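Kappa-carrageenase (Pseudoalteromonas carrageenovora, PDB 1DYP) catalyses the endohydrolysis of (1->4)-beta-D-linkages between D-galactose 4-sulfate and 3,6-anhydro-D-galactose in kappa-carrageenans, here represented by its catalytic domain. Local coordinates at residues S136-V141 with V197-D202; M225-S230 with D263-W268. The protein carries 1 engineered substitution. One frame throughout, in Å; residues are numbered along the deposited sequence.

Contact 1. Residues S136-V141 with V197-D202; sequences SEIDVV and VNVTKD
Thr200 OG1, one residue beyond the Val199 that meets Ile138, accepts from two backbone amides. Asp202 N lies 3.1 Å from Thr200 OG1 in a bent bond (N-H...O angle 139°), which makes an ST turn, and Lys203 N is the second donor. The turn follows strand 193-199. This strand belongs to the outer sheet of the GH16 jelly-roll sandwich, and strand 133-139 belongs to the inner, catalytic sheet. Their meeting is a buried contact of valine and isoleucine methyls, covering 182 Å². Ile138 and Val199 meet end to end. Ile138 CD1 rests on both methyls of Val199, 3.7 Å from Val199 CG2 and 3.9 Å from Val199 CG1. Ile138 CD1 is anti to CA about the CB-CG1 bond (chi2 -179°), so the branch is stretched out and carries CD1 across to the other sheet. Val140 and Val197 instead cross obliquely. Val140 CG2 comes within 3.6 Å of Val197 CG1, and the backbones are closest here. Val197 holds CG1 between its own N and carbonyl carbon (chi1 70°), which turns this methyl rather than CG2 to Val140. Ile204 adjoins both Ile138 and Val197 from strand 203-208.

Strand 133-139 also carries the nucleophile Glu137 and the active-site Asp139, which flank Ile138. The CB of Asp139 points away from Val197-Asp202. Val140 and Val141 both face Phe117, a classic beta bulge. It falls between Asp139 and the proton donor Glu142, as in the bulged version of the GH16 active-site sequence. Tyr135 OH is hydrogen-bonded to Glu137 OE1, and His157 makes a weak hydrogen bond with Asp139 OD2. Glu137 OE2 and Asp139 OD1 lie 2.5 Å apart.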
ATOM      1  N   SER A 136       0.887   7.456  10.375  1.00  7.72           N
ATOM      2  CA  SER A 136      -0.441   7.050   9.921  1.00  7.58           C
ATOM      3  C   SER A 136      -0.323   6.338   8.580  1.00  7.39           C
ATOM      4  O   SER A 136       0.350   6.821   7.669  1.00  7.67           O
ATOM      5  CB  SER A 136      -1.358   8.263   9.746  1.00  7.71           C
ATOM      6  OG  SER A 136      -1.566   8.952  10.965  1.00  7.99           O
ATOM      7  N   GLU A 137      -0.986   5.194   8.461  1.00  6.95           N
ATOM      8  CA  GLU A 137      -0.970   4.427   7.224  1.00  6.67           C
ATOM      9  C   GLU A 137      -2.340   3.827   6.970  1.00  6.57           C
ATOM     10  O   GLU A 137      -2.889   3.134   7.827  1.00  6.48           O
ATOM     11  CB  GLU A 137       0.056   3.292   7.305  1.00  6.56           C
ATOM     12  CG  GLU A 137       0.111   2.409   6.058  1.00  7.08           C
ATOM     13  CD  GLU A 137       0.985   1.182   6.247  1.00  7.08           C
ATOM     14  OE1 GLU A 137       1.949   1.258   7.037  1.00  7.20           O
ATOM     15  OE2 GLU A 137       0.723   0.146   5.600  1.00  7.31           O
ATOM     16  N   ILE A 138      -2.901   4.115   5.802  1.00  6.52           N
ATOM     17  CA  ILE A 138      -4.192   3.555   5.428  1.00  6.38           C
ATOM     18  C   ILE A 138      -3.951   2.664   4.221  1.00  6.33           C
ATOM     19  O   ILE A 138      -3.460   3.117   3.188  1.00  6.47           O
ATOM     20  CB  ILE A 138      -5.221   4.640   5.046  1.00  6.43           C
ATOM     21  CG1 ILE A 138      -5.528   5.523   6.257  1.00  6.65           C
ATOM     22  CG2 ILE A 138      -6.508   3.967   4.554  1.00  6.51           C
ATOM     23  CD1 ILE A 138      -6.549   6.627   5.990  1.00  6.89           C
ATOM     24  N   ASP A 139      -4.278   1.386   4.361  1.00  6.41           N
ATOM     25  CA  ASP A 139      -4.088   0.444   3.269  1.00  6.76           C
ATOM     26  C   ASP A 139      -5.432   0.232   2.591  1.00  6.57           C
ATOM     27  O   ASP A 139      -6.315  -0.425   3.141  1.00  6.89           O
ATOM     28  CB  ASP A 139      -3.537  -0.859   3.832  1.00  7.11           C
ATOM     29  CG  ASP A 139      -2.294  -0.631   4.657  1.00  7.69           C
ATOM     30  OD1 ASP A 139      -1.272  -0.212   4.075  1.00  7.47           O
ATOM     31  OD2 ASP A 139      -2.347  -0.841   5.887  1.00  8.93           O
ATOM     32  N   VAL A 140      -5.595   0.805   1.400  1.00  6.39           N
ATOM     33  CA  VAL A 140      -6.858   0.671   0.681  1.00  6.28           C
ATOM     34  C   VAL A 140      -7.084  -0.805   0.403  1.00  6.21           C
ATOM     35  O   VAL A 140      -8.182  -1.327   0.589  1.00  6.00           O
ATOM     36  CB  VAL A 140      -6.838   1.466  -0.630  1.00  6.47           C
ATOM     37  CG1 VAL A 140      -8.201   1.374  -1.309  1.00  6.79           C
ATOM     38  CG2 VAL A 140      -6.484   2.917  -0.340  1.00  6.81           C
ATOM     39  N   VAL A 141      -6.032  -1.474  -0.047  1.00  6.26           N
ATOM     40  CA  VAL A 141      -6.093  -2.904  -0.281  1.00  6.16           C
ATOM     41  C   VAL A 141      -4.698  -3.492  -0.389  1.00  6.40           C
ATOM     42  O   VAL A 141      -3.768  -2.850  -0.876  1.00  6.08           O
ATOM     43  CB  VAL A 141      -6.880  -3.277  -1.573  1.00  6.18           C
ATOM     44  CG1 VAL A 141      -6.142  -2.785  -2.815  1.00  6.29           C
ATOM     45  CG2 VAL A 141      -7.064  -4.788  -1.638  1.00  6.24           C
ATOM     46  N   VAL A 197     -11.380   3.759  -0.901  1.00  6.70           N
ATOM     47  CA  VAL A 197     -11.540   4.052   0.505  1.00  6.90           C
ATOM     48  C   VAL A 197     -11.985   5.495   0.652  1.00  7.23           C
ATOM     49  O   VAL A 197     -11.528   6.378  -0.074  1.00  7.24           O
ATOM     50  CB  VAL A 197     -10.224   3.830   1.294  1.00  7.05           C
ATOM     51  CG1 VAL A 197      -9.193   4.883   0.926  1.00  7.29           C
ATOM     52  CG2 VAL A 197     -10.513   3.850   2.788  1.00  7.10           C
ATOM     53  N   ASN A 198     -12.922   5.720   1.560  1.00  7.51           N
ATOM     54  CA  ASN A 198     -13.387   7.065   1.819  1.00  7.58           C
ATOM     55  C   ASN A 198     -12.848   7.404   3.192  1.00  7.80           C
ATOM     56  O   ASN A 198     -13.126   6.706   4.170  1.00  7.55           O
ATOM     57  CB  ASN A 198     -14.910   7.141   1.819  1.00  7.84           C
ATOM     58  CG  ASN A 198     -15.404   8.564   1.930  1.00  8.18           C
ATOM     59  OD1 ASN A 198     -14.801   9.476   1.370  1.00  8.41           O
ATOM     60  ND2 ASN A 198     -16.509   8.762   2.640  1.00  8.68           N
ATOM     61  N   VAL A 199     -12.061   8.467   3.256  1.00  7.90           N
ATOM     62  CA  VAL A 199     -11.460   8.890   4.508  1.00  8.15           C
ATOM     63  C   VAL A 199     -12.019  10.232   4.959  1.00  8.49           C
ATOM     64  O   VAL A 199     -11.990  11.206   4.210  1.00  8.47           O
ATOM     65  CB  VAL A 199      -9.924   9.027   4.359  1.00  8.00           C
ATOM     66  CG1 VAL A 199      -9.288   9.329   5.701  1.00  8.14           C
ATOM     67  CG2 VAL A 199      -9.342   7.748   3.762  1.00  8.05           C
ATOM     68  N   THR A 200     -12.546  10.268   6.180  1.00  8.96           N
ATOM     69  CA  THR A 200     -13.066  11.503   6.759  1.00  9.44           C
ATOM     70  C   THR A 200     -12.376  11.614   8.112  1.00  9.74           C
ATOM     71  O   THR A 200     -11.684  10.688   8.532  1.00  9.46           O
ATOM     72  CB  THR A 200     -14.594  11.460   6.982  1.00  9.57           C
ATOM     73  OG1 THR A 200     -14.894  10.639   8.118  1.00  9.92           O
ATOM     74  CG2 THR A 200     -15.296  10.905   5.753  1.00  9.61           C
ATOM     75  N   LYS A 201     -12.546  12.735   8.801  1.00 10.05           N
ATOM     76  CA  LYS A 201     -11.898  12.869  10.095  1.00 10.57           C
ATOM     77  C   LYS A 201     -12.471  11.890  11.109  1.00 10.23           C
ATOM     78  O   LYS A 201     -11.826  11.586  12.110  1.00 10.55           O
ATOM     79  CB  LYS A 201     -12.037  14.294  10.631  1.00 11.34           C
ATOM     80  CG  LYS A 201     -13.460  14.805  10.713  1.00 12.45           C
ATOM     81  CD  LYS A 201     -13.510  16.132  11.460  0.80 13.32           C
ATOM     82  CE  LYS A 201     -12.432  17.096  10.979  1.00 14.04           C
ATOM     83  NZ  LYS A 201     -12.539  17.424   9.529  0.80 14.60           N
ATOM     84  N   ASP A 202     -13.667  11.376  10.837  1.00 10.08           N
ATOM     85  CA  ASP A 202     -14.323  10.456  11.763  1.00  9.89           C
ATOM     86  C   ASP A 202     -14.377   8.987  11.359  1.00  9.33           C
ATOM     87  O   ASP A 202     -14.388   8.108  12.226  1.00  9.16           O
ATOM     88  CB  ASP A 202     -15.755  10.923  12.031  1.00 10.75           C
ATOM     89  CG  ASP A 202     -15.817  12.346  12.540  1.00 11.44           C
ATOM     90  OD1 ASP A 202     -15.093  12.658  13.506  1.00 12.69           O
ATOM     91  OD2 ASP A 202     -16.591  13.148  11.979  0.50 12.15           O
TER

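Contact 2. Residues M225-S230 with D263-W268. With CD (cadmium ion), chain C.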
HETATM    1  N   MSE A 225      -0.525  11.924   4.277  1.00  8.07           N
HETATM    2  CA  MSE A 225      -0.023  10.674   3.727  1.00  8.03           C
HETATM    3  C   MSE A 225       0.158  10.708   2.216  1.00  7.57           C
HETATM    4  O   MSE A 225      -0.630  11.324   1.499  1.00  7.62           O
HETATM    5  CB  MSE A 225      -0.980   9.541   4.106  1.00  8.40           C
HETATM    6  CG  MSE A 225      -1.210   9.431   5.611  1.00  8.37           C
HETATM    7 SE   MSE A 225      -2.651   8.236   6.115  1.00  8.67          SE
HETATM    8  CE  MSE A 225      -4.114   9.476   5.909  1.00  9.08           C
ATOM      9  N   ASN A 226       1.216  10.050   1.748  1.00  7.48           N
ATOM     10  CA  ASN A 226       1.514   9.964   0.320  1.00  7.29           C
ATOM     11  C   ASN A 226       0.785   8.765  -0.259  1.00  7.12           C
ATOM     12  O   ASN A 226       0.901   7.656   0.258  1.00  7.13           O
ATOM     13  CB  ASN A 226       3.018   9.794   0.076  1.00  7.86           C
ATOM     14  CG  ASN A 226       3.826  10.958   0.599  1.00  8.09           C
ATOM     15  OD1 ASN A 226       4.062  11.075   1.805  1.00  9.00           O
ATOM     16  ND2 ASN A 226       4.247  11.837  -0.305  1.00  8.20           N
ATOM     17  N   LEU A 227       0.037   8.990  -1.335  1.00  6.70           N
ATOM     18  CA  LEU A 227      -0.717   7.921  -1.981  1.00  6.45           C
ATOM     19  C   LEU A 227       0.255   7.020  -2.728  1.00  6.53           C
ATOM     20  O   LEU A 227       1.045   7.488  -3.549  1.00  6.84           O
ATOM     21  CB  LEU A 227      -1.739   8.513  -2.942  1.00  6.41           C
ATOM     22  CG  LEU A 227      -2.805   7.530  -3.420  1.00  6.52           C
ATOM     23  CD1 LEU A 227      -3.547   6.936  -2.220  1.00  6.60           C
ATOM     24  CD2 LEU A 227      -3.764   8.267  -4.342  1.00  6.88           C
ATOM     25  N   THR A 228       0.169   5.722  -2.464  1.00  6.40           N
ATOM     26  CA  THR A 228       1.109   4.784  -3.054  1.00  6.35           C
ATOM     27  C   THR A 228       0.535   3.518  -3.683  1.00  6.16           C
ATOM     28  O   THR A 228      -0.436   2.941  -3.200  1.00  6.15           O
ATOM     29  CB  THR A 228       2.131   4.365  -1.973  1.00  6.59           C
ATOM     30  OG1 THR A 228       2.600   5.537  -1.293  1.00  6.60           O
ATOM     31  CG2 THR A 228       3.315   3.636  -2.582  1.00  6.90           C
ATOM     32  N   LEU A 229       1.158   3.108  -4.781  1.00  6.08           N
ATOM     33  CA  LEU A 229       0.816   1.879  -5.485  1.00  6.07           C
ATOM     34  C   LEU A 229       2.147   1.135  -5.494  1.00  5.97           C
ATOM     35  O   LEU A 229       3.166   1.682  -5.917  1.00  5.98           O
ATOM     36  CB  LEU A 229       0.357   2.179  -6.914  1.00  6.11           C
ATOM     37  CG  LEU A 229      -1.018   2.848  -7.025  1.00  6.34           C
ATOM     38  CD1 LEU A 229      -1.154   3.562  -8.362  1.00  6.81           C
ATOM     39  CD2 LEU A 229      -2.103   1.795  -6.849  1.00  6.34           C
ATOM     40  N   SER A 230       2.160  -0.096  -5.001  1.00  5.87           N
ATOM     41  CA  SER A 230       3.410  -0.839  -4.963  1.00  6.10           C
ATOM     42  C   SER A 230       3.151  -2.319  -4.830  1.00  5.95           C
ATOM     43  O   SER A 230       2.061  -2.733  -4.457  1.00  6.08           O
ATOM     44  CB  SER A 230       4.261  -0.377  -3.776  1.00  6.20           C
ATOM     45  OG  SER A 230       3.597  -0.639  -2.549  1.00  6.97           O
ATOM     46  N   ASP A 263      -4.944   0.520 -13.907  1.00  8.08           N
ATOM     47  CA  ASP A 263      -5.549   1.228 -15.024  1.00  7.97           C
ATOM     48  C   ASP A 263      -5.616   2.716 -14.695  1.00  7.85           C
ATOM     49  O   ASP A 263      -5.398   3.568 -15.556  1.00  7.13           O
ATOM     50  CB  ASP A 263      -6.948   0.655 -15.279  1.00  8.46           C
ATOM     51  CG  ASP A 263      -7.614   1.240 -16.511  1.00  9.21           C
ATOM     52  OD1 ASP A 263      -6.937   1.924 -17.302  1.00  9.22           O
ATOM     53  OD2 ASP A 263      -8.826   0.994 -16.691  1.00 10.02           O
ATOM     54  N   TYR A 264      -5.904   3.025 -13.436  1.00  7.77           N
ATOM     55  CA  TYR A 264      -5.987   4.414 -13.010  1.00  7.86           C
ATOM     56  C   TYR A 264      -6.084   4.516 -11.501  1.00  7.67           C
ATOM     57  O   TYR A 264      -6.376   3.536 -10.812  1.00  7.43           O
ATOM     58  CB  TYR A 264      -7.219   5.093 -13.638  1.00  8.47           C
ATOM     59  CG  TYR A 264      -8.562   4.573 -13.147  1.00  8.76           C
ATOM     60  CD1 TYR A 264      -8.982   4.791 -11.831  1.00  9.23           C
ATOM     61  CD2 TYR A 264      -9.415   3.868 -13.997  1.00  9.34           C
ATOM     62  CE1 TYR A 264     -10.211   4.320 -11.374  1.00  9.65           C
ATOM     63  CE2 TYR A 264     -10.652   3.391 -13.548  1.00  9.73           C
ATOM     64  CZ  TYR A 264     -11.039   3.621 -12.238  1.00  9.84           C
ATOM     65  OH  TYR A 264     -12.250   3.153 -11.785  1.00 10.89           O
ATOM     66  N   VAL A 265      -5.808   5.713 -11.000  1.00  7.42           N
ATOM     67  CA  VAL A 265      -5.928   6.016  -9.583  1.00  7.44           C
ATOM     68  C   VAL A 265      -6.598   7.387  -9.577  1.00  7.54           C
ATOM     69  O   VAL A 265      -6.191   8.293 -10.306  1.00  7.46           O
ATOM     70  CB  VAL A 265      -4.554   6.059  -8.857  1.00  7.24           C
ATOM     71  CG1 VAL A 265      -3.606   7.028  -9.548  1.00  7.47           C
ATOM     72  CG2 VAL A 265      -4.758   6.452  -7.397  1.00  7.56           C
ATOM     73  N   ARG A 266      -7.659   7.518  -8.791  1.00  7.62           N
ATOM     74  CA  ARG A 266      -8.397   8.771  -8.718  1.00  7.78           C
ATOM     75  C   ARG A 266      -8.622   9.163  -7.273  1.00  7.92           C
ATOM     76  O   ARG A 266      -9.021   8.339  -6.455  1.00  7.69           O
ATOM     77  CB  ARG A 266      -9.742   8.620  -9.434  1.00  7.81           C
ATOM     78  CG  ARG A 266      -9.593   8.364 -10.923  1.00  7.61           C
ATOM     79  CD  ARG A 266     -10.866   7.837 -11.550  1.00  7.75           C
ATOM     80  NE  ARG A 266     -10.657   7.532 -12.962  1.00  7.68           N
ATOM     81  CZ  ARG A 266     -11.526   6.882 -13.729  1.00  7.88           C
ATOM     82  NH1 ARG A 266     -12.679   6.459 -13.226  1.00  8.04           N
ATOM     83  NH2 ARG A 266     -11.239   6.658 -15.006  1.00  8.24           N
ATOM     84  N   THR A 267      -8.355  10.428  -6.962  1.00  8.08           N
ATOM     85  CA  THR A 267      -8.535  10.940  -5.612  1.00  8.70           C
ATOM     86  C   THR A 267      -9.403  12.187  -5.666  1.00  9.23           C
ATOM     87  O   THR A 267      -9.163  13.080  -6.476  1.00  9.10           O
ATOM     88  CB  THR A 267      -7.185  11.292  -4.973  1.00  8.63           C
ATOM     89  OG1 THR A 267      -6.364  10.119  -4.927  1.00  8.31           O
ATOM     90  CG2 THR A 267      -7.383  11.822  -3.561  1.00  8.94           C
ATOM     91  N   TRP A 268     -10.414  12.229  -4.805  1.00  9.94           N
ATOM     92  CA  TRP A 268     -11.351  13.348  -4.737  1.00 10.89           C
ATOM     93  C   TRP A 268     -11.507  13.853  -3.312  1.00 11.75           C
ATOM     94  O   TRP A 268     -11.337  13.105  -2.353  1.00 11.71           O
ATOM     95  CB  TRP A 268     -12.748  12.920  -5.179  1.00 10.75           C
ATOM     96  CG  TRP A 268     -12.939  12.568  -6.606  1.00 10.63           C
ATOM     97  CD1 TRP A 268     -13.300  13.410  -7.620  1.00 10.68           C
ATOM     98  CD2 TRP A 268     -12.916  11.253  -7.164  1.00 10.46           C
ATOM     99  NE1 TRP A 268     -13.521  12.694  -8.773  1.00 10.67           N
ATOM    100  CE2 TRP A 268     -13.291  11.366  -8.521  1.00 10.57           C
ATOM    101  CE3 TRP A 268     -12.622   9.984  -6.646  1.00 10.47           C
ATOM    102  CZ2 TRP A 268     -13.381  10.259  -9.368  1.00 10.51           C
ATOM    103  CZ3 TRP A 268     -12.712   8.883  -7.487  1.00 10.54           C
ATOM    104  CH2 TRP A 268     -13.090   9.028  -8.833  1.00 10.48           C
TER
HETATM  105 CD    CD C1299      -5.695   3.986 -17.841  0.50 13.68          CD
HETATM  106  O   HOH W   1      -5.775   5.357 -19.713  1.00  8.08           O
HETATM  107  O   HOH W   2      -7.779   4.998 -17.335  1.00  8.82           O
HETATM  108  O   HOH W   3      -6.829   2.738 -19.789  1.00 15.66           O
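Leu227 CD2 touches two residues of 263-268. It lies 3.2 Å from Thr267 OG1 and 3.7 Å from Val265 CG2. Leu227 lies alongside both residues, and this one branch serves both partners. Leu229 adds a looser touch, with its CD1 4.2 Å from Val265 CB. The hydroxyl of Thr267 is buried, but it is satisfied by a hydrogen bond with Arg19 O.

On the other face of strand 264-268, Tyr264 and Arg266 pack together. Arg266 CZ sits 3.4 Å above the centre of the Tyr264 ring. Arg266 NE also makes a salt bridge with Glu22 OE2, and Tyr264 OH is hydrogen-bonded to Glu101. At the start of the segment, Asp263 holds a cadmium ion through its carbonyl O at 2.3 Å and its OD1 at 2.5 Å. Three waters and the carbonyl oxygens of Glu22 and Gly53 complete the shell. Many GH16 enzymes bind calcium on the convex side of the fold, and this site is probably its counterpart. Asp263 OD2 is a ligand of another cadmium.

The strand axes run nearly antiparallel at 162° and 9.9 Å apart, the spacing of two stacked sheets. Phe117 packs on Leu227 and Leu229, while Tyr100 touches both Leu227 and Thr267. Strand 225-233 lies between strands 75-95 and 113-120, and strand 258-270 pairs with strands 98-105 and 54-70.

Contacts 1 and 2 are 12 Å apart between centres and come in series along the chain. Both join the two sheets of one GH16 sandwich. Strand 113-120 lies between strands 133-139 and 225-233 in the inner sheet. Strand 98-105 likewise lies between strands 193-199 and 258-270 in the outer one. The contacts are therefore neighbouring portions of one hydrophobic core. They touch directly at Met225, a selenomethionine: Ile138 CD1 and Met225 CE are 3.7 Å apart. Contact 1 backs the catalytic strand, whereas contact 2 extends the core to a cadmium site at Asp263, on the outer sheet.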